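Local coordinates for protein putative Xylose isomerase (Rhodospirillum rubrum, PDB 3QXB) that binds iron and manganese ions in a xylose isomerase-like TIM barrel and may act as an isomerase, at residues A[195-200]-A[208-213]; A[184-187]-A[191-194]; A[176-181]-A[284-289]. All coordinates share one frame; numbering follows the deposited sequence.

Contact 1 (A[195-200]-A[208-213]); sequences RLMADL and VRLLVD. With FE (Fe (III) ion), chain E.
Met197, present as selenomethionine, contributes more than Leu200 to the packing of helix 190-200 on strand 208-213, the closing strand of a beta-alpha-beta unit that starts with strand 174-177 in this TIM barrel. Segments 195-200 and 208-213 run almost antiparallel, at 165°, with their axes 8.9 Å apart. The Met197 chain leaves the helix beside the backbone N and bends again at chi2 (-69°), which carries its tip onto the strand. There SE sits 3.1 Å from Val208 O, a tight approach, and also rests against Arg209 CA. Nearer the helix backbone, Met197 CG packs 3.7 Å from Leu210 CG, the two side chains running past one another in opposite senses, while CE lies near Leu210 CD2 and Val208 CG1. The backbone of Met197 adds a water-mediated link: one water donates to both Met197 O and Val208 O. Val208 O also accepts a bond of 2.9 Å from Arg209 NH1, which comes from above the carbonyl plane, 51° out of it, so this oxygen is gripped by a water and a guanidinium group. A turn further on, Leu200 CD1 meets Val208 CG1 at 3.7 Å; Ile161 and Trp160 of helix 146-170 pack against Leu200 and Val208 respectively. At its far end the strand leaves the helix and enters the metal site: Asp213 OD1 takes hydrogen bonds from Gly215 N, at the helix start that Asp213 caps, and from Gln246 NE2, while OD2 binds the iron at 2.2 Å.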
loop_
_atom_site.group_PDB
_atom_site.type_symbol
_atom_site.label_atom_id
_atom_site.label_comp_id
_atom_site.label_asym_id
_atom_site.label_seq_id
_atom_site.Cartn_x
_atom_site.Cartn_y
_atom_site.Cartn_z
ATOM N N ARG A 195 -16.177 -21.575 -7.903
ATOM C CA ARG A 195 -17.251 -20.995 -8.656
ATOM C C ARG A 195 -16.713 -20.018 -9.734
ATOM O O ARG A 195 -17.140 -20.055 -10.869
ATOM C CB ARG A 195 -18.230 -20.263 -7.729
ATOM C CG ARG A 195 -19.084 -19.227 -8.476
ATOM C CD ARG A 195 -20.164 -18.592 -7.623
ATOM N NE ARG A 195 -21.033 -17.773 -8.476
ATOM C CZ ARG A 195 -21.843 -16.796 -8.053
ATOM N NH1 ARG A 195 -21.893 -16.436 -6.772
ATOM N NH2 ARG A 195 -22.592 -16.154 -8.930
ATOM N N LEU A 196 -15.802 -19.126 -9.351
ATOM C CA LEU A 196 -15.232 -18.191 -10.311
ATOM C C LEU A 196 -14.579 -18.945 -11.419
ATOM O O LEU A 196 -14.791 -18.633 -12.568
ATOM C CB LEU A 196 -14.203 -17.261 -9.653
ATOM C CG LEU A 196 -13.444 -16.285 -10.575
ATOM C CD1 LEU A 196 -14.326 -15.234 -11.244
ATOM C CD2 LEU A 196 -12.346 -15.619 -9.743
HETATM N N MSE A 197 -13.784 -19.958 -11.075
HETATM C CA MSE A 197 -13.096 -20.800 -12.082
HETATM C C MSE A 197 -14.058 -21.514 -13.014
HETATM O O MSE A 197 -13.813 -21.572 -14.233
HETATM C CB MSE A 197 -12.167 -21.813 -11.417
HETATM C CG MSE A 197 -10.924 -21.155 -10.783
HETATM SE SE MSE A 197 -9.793 -20.484 -12.158
HETATM C CE MSE A 197 -10.029 -18.701 -11.867
ATOM N N ALA A 198 -15.130 -22.070 -12.456
ATOM C CA ALA A 198 -16.121 -22.763 -13.265
ATOM C C ALA A 198 -16.822 -21.784 -14.222
ATOM O O ALA A 198 -17.095 -22.120 -15.362
ATOM C CB ALA A 198 -17.170 -23.464 -12.363
ATOM N N ASP A 199 -17.130 -20.583 -13.729
ATOM C CA ASP A 199 -17.794 -19.563 -14.510
ATOM C C ASP A 199 -16.935 -19.163 -15.702
ATOM O O ASP A 199 -17.443 -18.988 -16.795
ATOM C CB ASP A 199 -18.047 -18.285 -13.647
ATOM C CG ASP A 199 -19.298 -18.376 -12.793
ATOM O OD1 ASP A 199 -20.044 -19.391 -12.886
ATOM O OD2 ASP A 199 -19.517 -17.427 -11.980
ATOM N N LEU A 200 -15.636 -19.006 -15.478
ATOM C CA LEU A 200 -14.725 -18.540 -16.525
ATOM C C LEU A 200 -14.214 -19.678 -17.462
ATOM O O LEU A 200 -13.856 -19.416 -18.591
ATOM C CB LEU A 200 -13.570 -17.745 -15.934
ATOM C CG LEU A 200 -13.824 -16.404 -15.195
ATOM C CD1 LEU A 200 -12.551 -15.811 -14.584
ATOM C CD2 LEU A 200 -14.471 -15.434 -16.098
ATOM N N VAL A 208 -7.672 -18.422 -17.208
ATOM C CA VAL A 208 -7.602 -17.643 -15.957
ATOM C C VAL A 208 -7.546 -18.696 -14.869
ATOM O O VAL A 208 -8.373 -19.617 -14.813
ATOM C CB VAL A 208 -8.823 -16.693 -15.808
ATOM C CG1 VAL A 208 -8.830 -15.926 -14.465
ATOM C CG2 VAL A 208 -8.890 -15.739 -16.996
ATOM N N ARG A 209 -6.539 -18.598 -14.022
ATOM C CA ARG A 209 -6.286 -19.628 -13.023
ATOM C C ARG A 209 -6.136 -18.967 -11.660
ATOM O O ARG A 209 -6.130 -17.751 -11.537
ATOM C CB ARG A 209 -5.013 -20.414 -13.402
ATOM C CG ARG A 209 -5.147 -21.286 -14.665
ATOM C CD ARG A 209 -6.059 -22.494 -14.407
ATOM N NE ARG A 209 -6.306 -23.259 -15.621
ATOM C CZ ARG A 209 -7.371 -23.112 -16.410
ATOM N NH1 ARG A 209 -8.320 -22.187 -16.170
ATOM N NH2 ARG A 209 -7.470 -23.870 -17.477
ATOM N N LEU A 210 -5.998 -19.807 -10.632
ATOM C CA LEU A 210 -5.855 -19.354 -9.268
ATOM C C LEU A 210 -4.373 -19.317 -8.897
ATOM O O LEU A 210 -3.595 -20.179 -9.308
ATOM C CB LEU A 210 -6.605 -20.279 -8.301
ATOM C CG LEU A 210 -8.130 -20.354 -8.486
ATOM C CD1 LEU A 210 -8.712 -21.517 -7.672
ATOM C CD2 LEU A 210 -8.763 -19.019 -8.064
ATOM N N LEU A 211 -3.997 -18.275 -8.160
ATOM C CA LEU A 211 -2.770 -18.273 -7.389
ATOM C C LEU A 211 -3.205 -18.270 -5.926
ATOM O O LEU A 211 -3.967 -17.425 -5.526
ATOM C CB LEU A 211 -1.881 -17.085 -7.769
ATOM C CG LEU A 211 -0.594 -16.907 -6.955
ATOM C CD1 LEU A 211 0.499 -16.192 -7.794
ATOM C CD2 LEU A 211 -0.894 -16.158 -5.620
ATOM N N VAL A 212 -2.808 -19.280 -5.148
ATOM C CA VAL A 212 -3.322 -19.401 -3.786
ATOM C C VAL A 212 -2.215 -19.070 -2.799
ATOM O O VAL A 212 -1.116 -19.567 -2.910
ATOM C CB VAL A 212 -3.913 -20.770 -3.527
ATOM C CG1 VAL A 212 -4.216 -21.005 -2.031
ATOM C CG2 VAL A 212 -5.164 -20.972 -4.421
ATOM N N ASP A 213 -2.518 -18.172 -1.869
ATOM C CA ASP A 213 -1.539 -17.724 -0.908
ATOM C C ASP A 213 -1.788 -18.506 0.375
ATOM O O ASP A 213 -2.900 -18.499 0.903
ATOM C CB ASP A 213 -1.725 -16.232 -0.669
ATOM C CG ASP A 213 -0.673 -15.660 0.241
ATOM O OD1 ASP A 213 -0.270 -16.376 1.184
ATOM O OD2 ASP A 213 -0.268 -14.508 -0.007
HETATM FE FE FE E . -0.291 -13.091 -1.688
HETATM O O HOH W 1 -11.194 -20.627 -15.386
HETATM O O HOH W 2 -1.035 -11.338 -0.362
HETATM O O HOH W 3 -0.316 -11.318 -3.120
#

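Contact 2 (A[184-187]-A[191-194]); sequences TEFP and ADAA
A mostly nonpolar packing contact, in which an aspartate offers its methylene, joins a loop to the first turn of the helix it leads into and brings Phe186 and Pro187 against Asp192 and Ala193. It lies at the C-terminal end of strand 174-177, where the chain turns back into helix 190-200. The peptide bond between Phe186 and Pro187 is cis, and the proline folds back over its neighbour: Pro187 CB stands 4.2 Å above the aromatic plane, over the ring centre. With CG anti to the backbone N (chi1 177°), the Phe186 ring extends to the helix, where CE2 reaches Asp192 CB at 3.5 Å. The planes of ring and carboxylate are 44° apart, and CE2 lies close to both Asp192 CB and CG. In the beta-alpha-beta architecture of a TIM barrel, this is the loop that turns the chain back from strand to helix. Asp192 OD2 accepts a hydrogen bond from Ser188 N, and Asp192 N is bonded to Ser189 OG, a pair consistent with tying the first turn to the loop. Pro187 CB lies against Asp192 CB and Ala193 N, 3.6 Å from the latter, and approaches Ala193 CB at 4.2 Å. Tyr153 meets Phe186 edge-to-face, and Glu185, just before Phe186, forms a salt bridge through OE2 with Lys31 of the second subunit.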
loop_
_atom_site.group_PDB
_atom_site.type_symbol
_atom_site.label_atom_id
_atom_site.label_comp_id
_atom_site.label_asym_id
_atom_site.label_seq_id
_atom_site.Cartn_x
_atom_site.Cartn_y
_atom_site.Cartn_z
ATOM N N THR A 184 -15.803 -9.736 2.752
ATOM C CA THR A 184 -16.188 -8.559 1.957
ATOM C C THR A 184 -15.573 -8.534 0.511
ATOM O O THR A 184 -15.735 -7.584 -0.207
ATOM C CB THR A 184 -15.773 -7.278 2.686
ATOM O OG1 THR A 184 -14.351 -7.314 2.898
ATOM C CG2 THR A 184 -16.540 -7.129 4.032
ATOM N N GLU A 185 -14.842 -9.569 0.130
ATOM C CA GLU A 185 -14.225 -9.671 -1.185
ATOM C C GLU A 185 -14.589 -11.046 -1.752
ATOM O O GLU A 185 -15.122 -11.903 -1.048
ATOM C CB GLU A 185 -12.707 -9.447 -1.099
ATOM C CG GLU A 185 -12.370 -8.111 -0.362
ATOM C CD GLU A 185 -10.929 -7.621 -0.524
ATOM O OE1 GLU A 185 -10.063 -8.432 -0.880
ATOM O OE2 GLU A 185 -10.660 -6.425 -0.273
ATOM N N PHE A 186 -14.389 -11.206 -3.040
ATOM C CA PHE A 186 -14.658 -12.472 -3.696
ATOM C C PHE A 186 -13.591 -12.633 -4.733
ATOM O O PHE A 186 -13.270 -11.658 -5.391
ATOM C CB PHE A 186 -16.005 -12.406 -4.388
ATOM C CG PHE A 186 -16.370 -13.650 -5.160
ATOM C CD1 PHE A 186 -16.034 -13.779 -6.495
ATOM C CD2 PHE A 186 -17.088 -14.661 -4.556
ATOM C CE1 PHE A 186 -16.400 -14.925 -7.233
ATOM C CE2 PHE A 186 -17.468 -15.796 -5.270
ATOM C CZ PHE A 186 -17.118 -15.937 -6.611
ATOM N N PRO A 187 -13.046 -13.852 -4.913
ATOM C CA PRO A 187 -13.262 -15.078 -4.146
ATOM C C PRO A 187 -12.485 -15.086 -2.829
ATOM O O PRO A 187 -11.358 -14.595 -2.745
ATOM C CB PRO A 187 -12.742 -16.167 -5.087
ATOM C CG PRO A 187 -11.678 -15.482 -5.879
ATOM C CD PRO A 187 -12.126 -14.071 -6.047
ATOM N N ALA A 191 -14.639 -22.655 -2.077
ATOM C CA ALA A 191 -15.910 -22.690 -2.821
ATOM C C ALA A 191 -16.157 -21.469 -3.715
ATOM O O ALA A 191 -16.640 -21.619 -4.828
ATOM C CB ALA A 191 -17.129 -22.921 -1.872
ATOM N N ASP A 192 -15.832 -20.258 -3.243
ATOM C CA ASP A 192 -15.843 -19.078 -4.096
ATOM C C ASP A 192 -14.885 -19.246 -5.282
ATOM O O ASP A 192 -15.240 -19.001 -6.450
ATOM C CB ASP A 192 -15.386 -17.825 -3.349
ATOM C CG ASP A 192 -16.332 -17.360 -2.247
ATOM O OD1 ASP A 192 -17.522 -17.703 -2.227
ATOM O OD2 ASP A 192 -15.861 -16.573 -1.406
ATOM N N ALA A 193 -13.656 -19.628 -4.988
ATOM C CA ALA A 193 -12.663 -19.782 -6.053
ATOM C C ALA A 193 -13.107 -20.835 -7.092
ATOM O O ALA A 193 -12.971 -20.608 -8.291
ATOM C CB ALA A 193 -11.284 -20.099 -5.477
ATOM N N ALA A 194 -13.681 -21.957 -6.651
ATOM C CA ALA A 194 -14.186 -22.972 -7.603
ATOM C C ALA A 194 -15.309 -22.397 -8.482
ATOM O O ALA A 194 -15.372 -22.672 -9.674
ATOM C CB ALA A 194 -14.667 -24.217 -6.867
#

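Contact 3 (A[176-181]-A[284-289]); sequences YVEPVP and FAEILY. With FE (Fe (III) ion), chain E; EDO (1,2-ethanediol), chain K.
Glu286 OE1 binds the iron at 2.1 Å, and Glu178 OE2 binds the same ion at 2.2 Å from the other side of the barrel. The two glutamates stand at the C-terminal ends of strands 174-177 and 283-285 of the TIM barrel, where members of this fold carry their active sites. The segments barely touch: their nearest CA atoms, those of Glu178 and Glu286, are 12.7 Å apart, and the metal spans the space between them. In both glutamates CG lies opposite the backbone N across the CA-CB bond (chi1 169° and -170°) and the chain runs on extended, which lets both carboxylates reach inward along nearly straight arms. Their bound oxygens occupy opposite positions on the iron, at about 174°, and remain 4.3 Å apart, a separation at which the shared cation would be expected to offset their like charges. Each carboxylate binds through one oxygen, the second being 3.4 Å from the metal. Asp213, His244 and two waters complete six ligands, and manganese is seen at this site as well. Further along segment 284-289, Leu288 O accepts a weak hydrogen bond from a 1,2-ethanediol, probably left by crystallisation. The non-coordinating oxygens both turn toward one iron-bound water, which lies 2.5 Å from Glu178 OE1 and 2.7 Å from Glu286 OE2.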
loop_
_atom_site.group_PDB
_atom_site.type_symbol
_atom_site.label_atom_id
_atom_site.label_comp_id
_atom_site.label_asym_id
_atom_site.label_seq_id
_atom_site.Cartn_x
_atom_site.Cartn_y
_atom_site.Cartn_z
ATOM N N TYR A 176 -4.027 -14.611 -13.553
ATOM C CA TYR A 176 -4.315 -15.205 -12.237
ATOM C C TYR A 176 -5.226 -14.331 -11.366
ATOM O O TYR A 176 -5.181 -13.102 -11.433
ATOM C CB TYR A 176 -3.067 -15.466 -11.404
ATOM C CG TYR A 176 -1.937 -16.177 -12.061
ATOM C CD1 TYR A 176 -1.906 -17.560 -12.167
ATOM C CD2 TYR A 176 -0.867 -15.481 -12.511
ATOM C CE1 TYR A 176 -0.838 -18.193 -12.731
ATOM C CE2 TYR A 176 0.187 -16.097 -13.072
ATOM C CZ TYR A 176 0.196 -17.438 -13.197
ATOM O OH TYR A 176 1.278 -18.007 -13.756
ATOM N N VAL A 177 -6.029 -15.010 -10.543
ATOM C CA VAL A 177 -6.826 -14.397 -9.495
ATOM C C VAL A 177 -6.339 -14.959 -8.177
ATOM O O VAL A 177 -6.229 -16.170 -8.031
ATOM C CB VAL A 177 -8.336 -14.720 -9.646
ATOM C CG1 VAL A 177 -9.121 -14.143 -8.454
ATOM C CG2 VAL A 177 -8.840 -14.174 -10.956
ATOM N N GLU A 178 -6.076 -14.090 -7.197
ATOM C CA GLU A 178 -5.648 -14.532 -5.873
ATOM C C GLU A 178 -6.778 -14.417 -4.882
ATOM O O GLU A 178 -7.180 -13.288 -4.552
ATOM C CB GLU A 178 -4.463 -13.663 -5.363
ATOM C CG GLU A 178 -4.134 -13.870 -3.915
ATOM C CD GLU A 178 -2.857 -13.157 -3.472
ATOM O OE1 GLU A 178 -2.483 -12.131 -4.071
ATOM O OE2 GLU A 178 -2.250 -13.607 -2.486
ATOM N N PRO A 179 -7.293 -15.552 -4.380
ATOM C CA PRO A 179 -8.303 -15.431 -3.356
ATOM C C PRO A 179 -7.764 -14.826 -2.048
ATOM O O PRO A 179 -6.554 -14.903 -1.751
ATOM C CB PRO A 179 -8.762 -16.889 -3.132
ATOM C CG PRO A 179 -8.497 -17.550 -4.435
ATOM C CD PRO A 179 -7.185 -16.952 -4.856
ATOM N N VAL A 180 -8.675 -14.232 -1.289
ATOM C CA VAL A 180 -8.324 -13.447 -0.123
ATOM C C VAL A 180 -9.193 -13.775 1.107
ATOM O O VAL A 180 -10.369 -14.151 0.944
ATOM C CB VAL A 180 -8.495 -11.953 -0.419
ATOM C CG1 VAL A 180 -7.436 -11.506 -1.424
ATOM C CG2 VAL A 180 -9.894 -11.722 -0.954
ATOM N N PRO A 181 -8.639 -13.546 2.324
ATOM C CA PRO A 181 -9.277 -13.968 3.587
ATOM C C PRO A 181 -10.228 -12.920 4.153
ATOM O O PRO A 181 -10.200 -12.648 5.356
ATOM C CB PRO A 181 -8.073 -14.173 4.535
ATOM C CG PRO A 181 -7.059 -13.148 4.089
ATOM C CD PRO A 181 -7.251 -13.062 2.555
ATOM N N PHE A 284 6.069 -19.086 -4.722
ATOM C CA PHE A 284 6.705 -17.790 -4.585
ATOM C C PHE A 284 6.637 -17.284 -3.137
ATOM O O PHE A 284 5.545 -17.071 -2.604
ATOM C CB PHE A 284 6.009 -16.734 -5.464
ATOM C CG PHE A 284 6.095 -16.980 -6.952
ATOM C CD1 PHE A 284 7.256 -16.744 -7.655
ATOM C CD2 PHE A 284 4.999 -17.417 -7.653
ATOM C CE1 PHE A 284 7.295 -16.935 -9.045
ATOM C CE2 PHE A 284 5.044 -17.586 -9.036
ATOM C CZ PHE A 284 6.180 -17.340 -9.710
ATOM N N ALA A 285 7.797 -17.051 -2.535
ATOM C CA ALA A 285 7.862 -16.463 -1.218
ATOM C C ALA A 285 7.399 -15.037 -1.354
ATOM O O ALA A 285 7.958 -14.311 -2.168
ATOM C CB ALA A 285 9.274 -16.473 -0.664
ATOM N N GLU A 286 6.401 -14.681 -0.552
ATOM C CA GLU A 286 5.836 -13.346 -0.500
ATOM C C GLU A 286 5.899 -12.844 0.935
ATOM O O GLU A 286 4.961 -13.025 1.731
ATOM C CB GLU A 286 4.404 -13.287 -1.036
ATOM C CG GLU A 286 3.938 -11.846 -1.198
ATOM C CD GLU A 286 2.457 -11.689 -1.491
ATOM O OE1 GLU A 286 1.659 -12.542 -1.126
ATOM O OE2 GLU A 286 2.099 -10.664 -2.094
ATOM N N ILE A 287 7.034 -12.211 1.227
ATOM C CA ILE A 287 7.416 -11.837 2.577
ATOM C C ILE A 287 7.365 -10.321 2.629
ATOM O O ILE A 287 7.938 -9.636 1.766
ATOM C CB ILE A 287 8.841 -12.353 2.990
ATOM C CG1 ILE A 287 9.048 -13.837 2.611
ATOM C CG2 ILE A 287 9.079 -12.081 4.501
ATOM C CD1 ILE A 287 8.057 -14.801 3.213
ATOM N N LEU A 288 6.653 -9.806 3.622
ATOM C CA LEU A 288 6.483 -8.376 3.770
ATOM C C LEU A 288 7.243 -7.875 5.020
ATOM O O LEU A 288 7.239 -8.507 6.094
ATOM C CB LEU A 288 4.996 -8.030 3.821
ATOM C CG LEU A 288 4.206 -8.251 2.509
ATOM C CD1 LEU A 288 2.730 -7.987 2.789
ATOM C CD2 LEU A 288 4.715 -7.387 1.331
ATOM N N TYR A 289 7.962 -6.783 4.839
ATOM C CA TYR A 289 8.769 -6.227 5.892
ATOM C C TYR A 289 8.275 -4.824 6.142
ATOM O O TYR A 289 7.921 -4.091 5.191
ATOM C CB TYR A 289 10.232 -6.201 5.475
ATOM C CG TYR A 289 10.889 -7.540 5.443
ATOM C CD1 TYR A 289 10.953 -8.289 4.264
ATOM C CD2 TYR A 289 11.476 -8.070 6.592
ATOM C CE1 TYR A 289 11.558 -9.540 4.233
ATOM C CE2 TYR A 289 12.076 -9.317 6.567
ATOM C CZ TYR A 289 12.113 -10.049 5.366
ATOM O OH TYR A 289 12.735 -11.272 5.278
HETATM FE FE FE E . -0.291 -13.091 -1.688
HETATM C C1 EDO K . 9.196 -9.928 8.644
HETATM O O1 EDO K . 8.419 -8.879 9.168
HETATM C C2 EDO K . 8.815 -11.095 9.515
HETATM O O2 EDO K . 9.249 -12.239 8.844
HETATM O O HOH W 2 -1.035 -11.338 -0.362
HETATM O O HOH W 3 -0.316 -11.318 -3.120
#

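How the contacts relate
Contacts 1 and 2 follow each other along helix 190-200, their centres 9 Å apart, and merge where Leu210 CD1 packs 3.7 Å from Ala193 CB and where Leu196 of contact 1 lies on Phe186 and Pro187. Both are nested within the long chain loop closed by contact 3. Contact 2 is tied to contact 3 through Pro187 O, 3.1 Å from Val180 N, and contact 1 through the neighbouring strands of the sheet, Arg209 O being 2.9 Å from Val177 N. At the metal, contacts 1 and 3 become one site: Asp213 OD2 and Glu286 OE1 share the iron and come within 3.0 Å. The Pro187 side chain lies about 12 Å from that ion.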